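Local coordinates for protein 3-ketosteroid-delta4-5alpha-dehydrogenase (Rhodococcus jostii, PDB 4AT2) that probably introduces the C4-C5 double bond into 3-ketosteroids, using bound FAD to take up the electrons, as part of bacterial steroid breakdown, at residues 260-265 with 286-291; 447-452 with 474-479. One frame throughout, in Å; residues are numbered along the deposited sequence.

Contact 1. Residues 260-265 with 286-291. With FAD (flavin-adenine dinucleotide), chain D.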
loop_
_atom_site.group_PDB
_atom_site.type_symbol
_atom_site.label_atom_id
_atom_site.label_comp_id
_atom_site.label_asym_id
_atom_site.label_seq_id
_atom_site.Cartn_x
_atom_site.Cartn_y
_atom_site.Cartn_z
ATOM N N THR A 260 5.399 -21.942 -1.830
ATOM C CA THR A 260 4.578 -22.052 -3.054
ATOM C C THR A 260 4.449 -20.758 -3.859
ATOM O O THR A 260 3.709 -20.712 -4.837
ATOM C CB THR A 260 3.156 -22.563 -2.753
ATOM O OG1 THR A 260 2.504 -21.639 -1.869
ATOM C CG2 THR A 260 3.194 -23.936 -2.113
ATOM N N GLY A 261 5.152 -19.708 -3.461
ATOM C CA GLY A 261 5.139 -18.495 -4.273
ATOM C C GLY A 261 4.097 -17.475 -3.868
ATOM O O GLY A 261 3.482 -17.579 -2.810
ATOM N N SER A 262 3.884 -16.508 -4.755
ATOM C CA SER A 262 3.177 -15.265 -4.420
ATOM C C SER A 262 1.675 -15.348 -4.656
ATOM O O SER A 262 1.144 -16.428 -4.916
ATOM C CB SER A 262 3.772 -14.121 -5.240
ATOM O OG SER A 262 3.305 -14.163 -6.588
ATOM N N PHE A 263 0.999 -14.197 -4.554
ATOM C CA PHE A 263 -0.433 -14.112 -4.869
ATOM C C PHE A 263 -0.735 -13.364 -6.159
ATOM O O PHE A 263 -1.883 -13.005 -6.408
ATOM C CB PHE A 263 -1.266 -13.529 -3.710
ATOM C CG PHE A 263 -0.980 -12.075 -3.368
ATOM C CD1 PHE A 263 0.062 -11.730 -2.497
ATOM C CD2 PHE A 263 -1.801 -11.051 -3.854
ATOM C CE1 PHE A 263 0.289 -10.396 -2.143
ATOM C CE2 PHE A 263 -1.581 -9.723 -3.495
ATOM C CZ PHE A 263 -0.533 -9.393 -2.637
ATOM N N ALA A 264 0.289 -13.166 -6.985
ATOM C CA ALA A 264 0.171 -12.302 -8.172
ATOM C C ALA A 264 -0.995 -12.658 -9.104
ATOM O O ALA A 264 -1.581 -11.775 -9.728
ATOM C CB ALA A 264 1.476 -12.293 -8.954
ATOM N N TYR A 265 -1.326 -13.942 -9.206
ATOM C CA TYR A 265 -2.403 -14.362 -10.098
ATOM C C TYR A 265 -3.760 -14.583 -9.437
ATOM O O TYR A 265 -4.709 -15.037 -10.073
ATOM C CB TYR A 265 -1.940 -15.509 -11.008
ATOM C CG TYR A 265 -1.027 -14.946 -12.083
ATOM C CD1 TYR A 265 -1.541 -14.122 -13.092
ATOM C CD2 TYR A 265 0.348 -15.187 -12.073
ATOM C CE1 TYR A 265 -0.717 -13.573 -14.064
ATOM C CE2 TYR A 265 1.183 -14.647 -13.053
ATOM C CZ TYR A 265 0.643 -13.835 -14.040
ATOM O OH TYR A 265 1.447 -13.270 -15.013
ATOM N N GLU A 286 1.259 -18.939 -13.273
ATOM C CA GLU A 286 -0.112 -18.833 -12.744
ATOM C C GLU A 286 -0.365 -19.622 -11.457
ATOM O O GLU A 286 -1.378 -19.412 -10.785
ATOM C CB GLU A 286 -1.164 -19.177 -13.810
ATOM C CG GLU A 286 -1.216 -20.637 -14.250
ATOM C CD GLU A 286 -2.341 -20.929 -15.243
ATOM O OE1 GLU A 286 -2.704 -20.031 -16.041
ATOM O OE2 GLU A 286 -2.866 -22.066 -15.230
ATOM N N GLU A 287 0.558 -20.511 -11.102
ATOM C CA GLU A 287 0.477 -21.233 -9.836
ATOM C C GLU A 287 0.692 -20.310 -8.624
ATOM O O GLU A 287 0.508 -20.729 -7.485
ATOM C CB GLU A 287 1.465 -22.402 -9.819
ATOM C CG GLU A 287 1.068 -23.561 -10.733
ATOM C CD GLU A 287 1.343 -23.304 -12.209
ATOM O OE1 GLU A 287 2.123 -22.384 -12.539
ATOM O OE2 GLU A 287 0.774 -24.035 -13.048
ATOM N N HIS A 288 1.056 -19.055 -8.877
ATOM C CA HIS A 288 1.176 -18.052 -7.808
ATOM C C HIS A 288 -0.192 -17.514 -7.490
ATOM O O HIS A 288 -0.558 -16.415 -7.922
ATOM C CB HIS A 288 2.120 -16.924 -8.236
ATOM C CG HIS A 288 3.596 -17.250 -8.089
ATOM N ND1 HIS A 288 4.517 -16.307 -7.808
ATOM C CD2 HIS A 288 4.295 -18.459 -8.195
ATOM C CE1 HIS A 288 5.741 -16.874 -7.740
ATOM N NE2 HIS A 288 5.605 -18.189 -7.983
ATOM N N ASP A 289 -0.979 -18.287 -6.741
ATOM C CA ASP A 289 -2.386 -17.928 -6.499
ATOM C C ASP A 289 -2.703 -17.605 -5.034
ATOM O O ASP A 289 -3.872 -17.509 -4.653
ATOM C CB ASP A 289 -3.319 -19.034 -7.014
ATOM C CG ASP A 289 -3.122 -20.348 -6.293
ATOM O OD1 ASP A 289 -2.391 -20.385 -5.282
ATOM O OD2 ASP A 289 -3.718 -21.358 -6.740
ATOM N N GLY A 290 -1.658 -17.463 -4.229
ATOM C CA GLY A 290 -1.789 -17.010 -2.842
ATOM C C GLY A 290 -2.284 -18.059 -1.860
ATOM O O GLY A 290 -2.475 -17.754 -0.684
ATOM N N ARG A 291 -2.494 -19.289 -2.332
ATOM C CA ARG A 291 -3.089 -20.325 -1.481
ATOM C C ARG A 291 -2.370 -20.518 -0.143
ATOM O O ARG A 291 -3.049 -20.641 0.896
ATOM C CB ARG A 291 -3.213 -21.664 -2.225
ATOM C CG ARG A 291 -3.979 -22.753 -1.463
ATOM C CD ARG A 291 -5.485 -22.589 -1.582
ATOM N NE ARG A 291 -6.228 -23.635 -0.866
ATOM C CZ ARG A 291 -7.536 -23.851 -0.994
ATOM N NH1 ARG A 291 -8.262 -23.099 -1.825
ATOM N NH2 ARG A 291 -8.132 -24.809 -0.290
HETATM P PA FAD D . 8.737 -20.330 -7.299
HETATM O O1A FAD D . 10.151 -20.376 -7.727
HETATM O O2A FAD D . 7.710 -19.957 -8.283
HETATM O O5B FAD D . 8.364 -21.760 -6.683
HETATM C C5B FAD D . 7.068 -22.007 -6.128
HETATM C C4B FAD D . 6.647 -23.442 -6.490
HETATM O O4B FAD D . 5.421 -23.671 -5.763
HETATM C C3B FAD D . 6.304 -23.531 -7.983
HETATM O O3B FAD D . 7.027 -24.641 -8.572
HETATM C C2B FAD D . 4.787 -23.749 -8.000
HETATM O O2B FAD D . 4.403 -24.600 -9.113
HETATM C C1B FAD D . 4.552 -24.437 -6.657
HETATM N N9A FAD D . 3.173 -24.295 -6.139
HETATM C C8A FAD D . 2.323 -23.269 -6.278
HETATM N N7A FAD D . 1.197 -23.573 -5.636
HETATM C C5A FAD D . 1.343 -24.791 -5.079
HETATM C C6A FAD D . 0.542 -25.588 -4.330
HETATM N N6A FAD D . -0.678 -25.160 -4.007
HETATM N N1A FAD D . 0.946 -26.796 -3.900
HETATM C C2A FAD D . 2.217 -27.256 -4.211
HETATM N N3A FAD D . 3.032 -26.434 -4.984
HETATM C C4A FAD D . 2.570 -25.225 -5.398
HETATM N N1 FAD D . 13.784 -12.333 -8.982
HETATM C C2 FAD D . 15.120 -12.216 -8.644
HETATM O O2 FAD D . 15.430 -12.104 -7.466
HETATM N N3 FAD D . 16.105 -12.229 -9.643
HETATM C C4 FAD D . 15.742 -12.320 -10.987
HETATM O O4 FAD D . 16.635 -12.314 -11.840
HETATM C C4X FAD D . 14.389 -12.432 -11.328
HETATM N N5 FAD D . 13.999 -12.499 -12.625
HETATM C C5X FAD D . 12.693 -12.370 -12.932
HETATM C C6 FAD D . 12.297 -12.181 -14.260
HETATM C C7 FAD D . 10.946 -12.063 -14.592
HETATM C C7M FAD D . 10.605 -11.875 -15.947
HETATM C C8 FAD D . 9.967 -12.123 -13.578
HETATM C C8M FAD D . 8.585 -12.018 -13.843
HETATM C C9 FAD D . 10.365 -12.324 -12.255
HETATM C C9A FAD D . 11.725 -12.424 -11.924
HETATM N N10 FAD D . 12.121 -12.585 -10.637
HETATM C C10 FAD D . 13.416 -12.439 -10.327
HETATM C "C1'" FAD D . 11.188 -12.994 -9.555
HETATM C "C2'" FAD D . 11.456 -14.456 -9.164
HETATM O "O2'" FAD D . 11.412 -15.212 -10.376
HETATM C "C3'" FAD D . 10.386 -14.974 -8.190
HETATM O "O3'" FAD D . 9.938 -13.949 -7.285
HETATM C "C4'" FAD D . 10.947 -16.163 -7.393
HETATM O "O4'" FAD D . 11.384 -17.162 -8.326
HETATM C "C5'" FAD D . 9.872 -16.756 -6.478
HETATM O "O5'" FAD D . 10.471 -17.808 -5.697
HETATM P P FAD D . 9.537 -18.839 -4.882
HETATM O O1P FAD D . 8.688 -18.117 -3.929
HETATM O O2P FAD D . 10.418 -19.959 -4.410
HETATM O O3P FAD D . 8.490 -19.318 -6.037
#

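Contact 2. Residues 447-452 with 474-479. With FAD (flavin-adenine dinucleotide), chain D.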
loop_
_atom_site.group_PDB
_atom_site.type_symbol
_atom_site.label_atom_id
_atom_site.label_comp_id
_atom_site.label_asym_id
_atom_site.label_seq_id
_atom_site.Cartn_x
_atom_site.Cartn_y
_atom_site.Cartn_z
ATOM N N PHE A 447 4.837 -7.675 -10.115
ATOM C CA PHE A 447 4.498 -8.828 -9.288
ATOM C C PHE A 447 4.550 -8.441 -7.808
ATOM O O PHE A 447 5.083 -7.385 -7.455
ATOM C CB PHE A 447 5.348 -10.084 -9.646
ATOM C CG PHE A 447 6.841 -9.933 -9.442
ATOM C CD1 PHE A 447 7.408 -10.037 -8.168
ATOM C CD2 PHE A 447 7.692 -9.778 -10.536
ATOM C CE1 PHE A 447 8.791 -9.928 -7.985
ATOM C CE2 PHE A 447 9.068 -9.679 -10.360
ATOM C CZ PHE A 447 9.618 -9.747 -9.081
ATOM N N THR A 448 3.949 -9.269 -6.955
ATOM C CA THR A 448 3.727 -8.928 -5.558
ATOM C C THR A 448 4.908 -9.324 -4.680
ATOM O O THR A 448 5.609 -10.296 -4.980
ATOM C CB THR A 448 2.448 -9.618 -5.034
ATOM O OG1 THR A 448 2.577 -11.041 -5.194
ATOM C CG2 THR A 448 1.237 -9.142 -5.827
ATOM N N LEU A 449 5.124 -8.554 -3.615
ATOM C CA LEU A 449 6.267 -8.747 -2.698
ATOM C C LEU A 449 5.805 -8.975 -1.267
ATOM O O LEU A 449 6.611 -9.351 -0.404
ATOM C CB LEU A 449 7.218 -7.538 -2.738
ATOM C CG LEU A 449 7.774 -7.167 -4.128
ATOM C CD1 LEU A 449 8.532 -5.840 -4.079
ATOM C CD2 LEU A 449 8.649 -8.286 -4.705
ATOM N N GLY A 450 4.521 -8.763 -1.018
ATOM C CA GLY A 450 3.969 -8.903 0.329
ATOM C C GLY A 450 3.571 -10.326 0.636
ATOM O O GLY A 450 3.348 -11.129 -0.269
ATOM N N GLY A 451 3.473 -10.656 1.915
ATOM C CA GLY A 451 3.008 -11.999 2.271
ATOM C C GLY A 451 3.092 -12.243 3.755
ATOM O O GLY A 451 3.048 -11.311 4.557
ATOM N N LEU A 452 3.213 -13.519 4.109
ATOM C CA LEU A 452 3.288 -13.910 5.506
ATOM C C LEU A 452 4.447 -13.249 6.237
ATOM O O LEU A 452 5.535 -13.075 5.681
ATOM C CB LEU A 452 3.418 -15.427 5.607
ATOM C CG LEU A 452 2.218 -16.218 5.060
ATOM C CD1 LEU A 452 2.615 -17.687 4.905
ATOM C CD2 LEU A 452 0.967 -16.055 5.928
ATOM N N ALA A 474 9.100 -19.472 3.314
ATOM C CA ALA A 474 10.112 -18.634 2.671
ATOM C C ALA A 474 9.743 -18.398 1.220
ATOM O O ALA A 474 8.884 -19.093 0.664
ATOM C CB ALA A 474 11.491 -19.272 2.778
ATOM N N GLY A 475 10.411 -17.429 0.607
ATOM C CA GLY A 475 10.122 -17.083 -0.792
ATOM C C GLY A 475 8.938 -16.143 -0.870
ATOM O O GLY A 475 8.584 -15.484 0.119
ATOM N N ARG A 476 8.308 -16.072 -2.039
ATOM C CA ARG A 476 7.313 -15.015 -2.251
ATOM C C ARG A 476 5.931 -15.264 -1.635
ATOM O O ARG A 476 5.026 -14.447 -1.803
ATOM C CB ARG A 476 7.238 -14.567 -3.725
ATOM C CG ARG A 476 8.510 -13.834 -4.197
ATOM C CD ARG A 476 8.633 -12.375 -3.712
ATOM N NE ARG A 476 8.797 -12.250 -2.250
ATOM C CZ ARG A 476 9.911 -12.566 -1.583
ATOM N NH1 ARG A 476 10.978 -13.029 -2.235
ATOM N NH2 ARG A 476 9.959 -12.441 -0.251
ATOM N N CYS A 477 5.777 -16.346 -0.868
ATOM C CA CYS A 477 4.609 -16.412 0.011
ATOM C C CYS A 477 4.843 -15.624 1.301
ATOM O O CYS A 477 3.936 -15.501 2.123
ATOM C CB CYS A 477 4.178 -17.854 0.300
ATOM S SG CYS A 477 5.286 -18.848 1.330
ATOM N N THR A 478 6.048 -15.070 1.458
ATOM C CA THR A 478 6.391 -14.291 2.656
ATOM C C THR A 478 6.755 -12.858 2.304
ATOM O O THR A 478 7.168 -12.568 1.172
ATOM C CB THR A 478 7.586 -14.893 3.432
ATOM O OG1 THR A 478 8.813 -14.634 2.734
ATOM C CG2 THR A 478 7.402 -16.391 3.624
ATOM N N SER A 479 6.616 -11.970 3.288
ATOM C CA SER A 479 7.231 -10.647 3.200
ATOM C C SER A 479 8.715 -10.828 3.517
ATOM O O SER A 479 9.073 -11.248 4.617
ATOM C CB SER A 479 6.565 -9.702 4.205
ATOM O OG SER A 479 7.043 -8.374 4.082
HETATM P PA FAD D . 8.737 -20.330 -7.299
HETATM O O1A FAD D . 10.151 -20.376 -7.727
HETATM O O2A FAD D . 7.710 -19.957 -8.283
HETATM O O5B FAD D . 8.364 -21.760 -6.683
HETATM C C5B FAD D . 7.068 -22.007 -6.128
HETATM C C4B FAD D . 6.647 -23.442 -6.490
HETATM O O4B FAD D . 5.421 -23.671 -5.763
HETATM C C3B FAD D . 6.304 -23.531 -7.983
HETATM O O3B FAD D . 7.027 -24.641 -8.572
HETATM C C2B FAD D . 4.787 -23.749 -8.000
HETATM O O2B FAD D . 4.403 -24.600 -9.113
HETATM C C1B FAD D . 4.552 -24.437 -6.657
HETATM N N9A FAD D . 3.173 -24.295 -6.139
HETATM C C8A FAD D . 2.323 -23.269 -6.278
HETATM N N7A FAD D . 1.197 -23.573 -5.636
HETATM C C5A FAD D . 1.343 -24.791 -5.079
HETATM C C6A FAD D . 0.542 -25.588 -4.330
HETATM N N6A FAD D . -0.678 -25.160 -4.007
HETATM N N1A FAD D . 0.946 -26.796 -3.900
HETATM C C2A FAD D . 2.217 -27.256 -4.211
HETATM N N3A FAD D . 3.032 -26.434 -4.984
HETATM C C4A FAD D . 2.570 -25.225 -5.398
HETATM N N1 FAD D . 13.784 -12.333 -8.982
HETATM C C2 FAD D . 15.120 -12.216 -8.644
HETATM O O2 FAD D . 15.430 -12.104 -7.466
HETATM N N3 FAD D . 16.105 -12.229 -9.643
HETATM C C4 FAD D . 15.742 -12.320 -10.987
HETATM O O4 FAD D . 16.635 -12.314 -11.840
HETATM C C4X FAD D . 14.389 -12.432 -11.328
HETATM N N5 FAD D . 13.999 -12.499 -12.625
HETATM C C5X FAD D . 12.693 -12.370 -12.932
HETATM C C6 FAD D . 12.297 -12.181 -14.260
HETATM C C7 FAD D . 10.946 -12.063 -14.592
HETATM C C7M FAD D . 10.605 -11.875 -15.947
HETATM C C8 FAD D . 9.967 -12.123 -13.578
HETATM C C8M FAD D . 8.585 -12.018 -13.843
HETATM C C9 FAD D . 10.365 -12.324 -12.255
HETATM C C9A FAD D . 11.725 -12.424 -11.924
HETATM N N10 FAD D . 12.121 -12.585 -10.637
HETATM C C10 FAD D . 13.416 -12.439 -10.327
HETATM C "C1'" FAD D . 11.188 -12.994 -9.555
HETATM C "C2'" FAD D . 11.456 -14.456 -9.164
HETATM O "O2'" FAD D . 11.412 -15.212 -10.376
HETATM C "C3'" FAD D . 10.386 -14.974 -8.190
HETATM O "O3'" FAD D . 9.938 -13.949 -7.285
HETATM C "C4'" FAD D . 10.947 -16.163 -7.393
HETATM O "O4'" FAD D . 11.384 -17.162 -8.326
HETATM C "C5'" FAD D . 9.872 -16.756 -6.478
HETATM O "O5'" FAD D . 10.471 -17.808 -5.697
HETATM P P FAD D . 9.537 -18.839 -4.882
HETATM O O1P FAD D . 8.688 -18.117 -3.929
HETATM O O2P FAD D . 10.418 -19.959 -4.410
HETATM O O3P FAD D . 8.490 -19.318 -6.037
HETATM O O HOH W 1 3.629 -11.854 -2.792
HETATM O O HOH W 2 6.956 -7.395 1.679
#

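Contact 1. Residues 260-265 with 286-291
His288 carries CG anti to its carbonyl carbon (chi1 -80°), which sends the imidazole toward Ser262, whose OG sits between its own backbone N and carbonyl carbon (chi1 77°). Ser262 OG and His288 ND1 hydrogen-bond at 2.7 Å. Ser262 OG also accepts from Ala264 N, closing an ST turn, and this fixes the hydroxyl. At the other end of the ring, His288 NE2 gives a nearly straight bond (172°) to FAD O2A at 2.8 Å. Both ring nitrogens are thus held, and rotation of the ring is restrained. Gly261 CA lies over one face in a CH-pi contact, 3.9 Å from the ring centroid. A side chain at Gly261 would clash with His288 NE2. Beside this, His288 O takes the N-H of Tyr265 at 2.9 Å, and Ser262 O takes a weak bond from Gly290 N. CG2 of Thr260 rests 3.6 Å from C5A of the FAD adenine. The contact joins the loop after strand 255-258, a strand of the parallel FAD-binding sheet, to the loop between helices 267-273 and 291-297. Gly290 is the N-cap of helix 291-297, and Phe263 packs on Met269 and Ile270 of helix 267-273.

Contact 2. Residues 447-452 with 474-479
Leu452 and Thr478 form a single beta bridge, and this is the tight end of the contact. Leu452 N donates to Cys477 O at 2.9 Å, and Ser479 N returns a bond to Leu452 O at 2.8 Å. Both donors are tilted from the carbonyl planes. Gly451 passes close by, and a side chain there would clash with Cys477 O. The type I turn from Gly475 to Thr478 is braced from inside. Thr478 OG1 and Thr478 N both bond to Gly475 O, the hydroxyl in the carbonyl plane.

Toward Leu449 the backbones separate and water takes over. One water accepts from Thr448 OG1 and donates to Gly450 O and Arg476 O. A second water bridges Leu449 O and Ser479 OG, 2.6 Å from the latter. The Arg476 chain, bent at chi2 (-77°) and chi3 (66°), folds back so that NH2 reaches Thr478 O at 3.1 Å, from above the carbonyl plane. Arg476 CD lies 4.2 Å from Leu449 CD2. NH1 of Arg476 pairs with Asp494 and also bonds Ser491. With an alanine in place of this arginine, Asp494 would probably lose its charge mate and the Thr478 carbonyl its guanidinium donor.

At the cofactor, Arg476 N donates to FAD O1P at 2.8 Å, almost straight at 170°. Phe447 CE2 meets FAD C9 at 3.5 Å, and Phe447 also touches the bound steroid. The chemistry implies that the turn binds the pyrophosphate by a main-chain N-H, while the guanidinium charge is probably offset by Asp494, its salt-bridge partner.

Contact 1 and contact 2 lie side by side, with centres 9 Å apart, and both touch FAD. The loops 260-265 and 474-479 follow neighbouring strands of the parallel sheet, 255-258 and 471-473. They pack directly: Gly261 O is 3.2 Å from Cys477 CB. Thr448 reaches across too, with OG1 3.3 Å from Ser262 CB. Contact 1 hydrogen-bonds the PA phosphate and packs on the adenine. Contact 2 hydrogen-bonds the other phosphate and packs on the flavin. Gly261 CA of contact 1 also comes within 3.6 Å of FAD O1P. Contact 2 reaches the steroid pocket through Phe447. Contact 1 stays farther off, its Tyr265 side chain about 11 Å from the bound 4-androstene-3,17-dione.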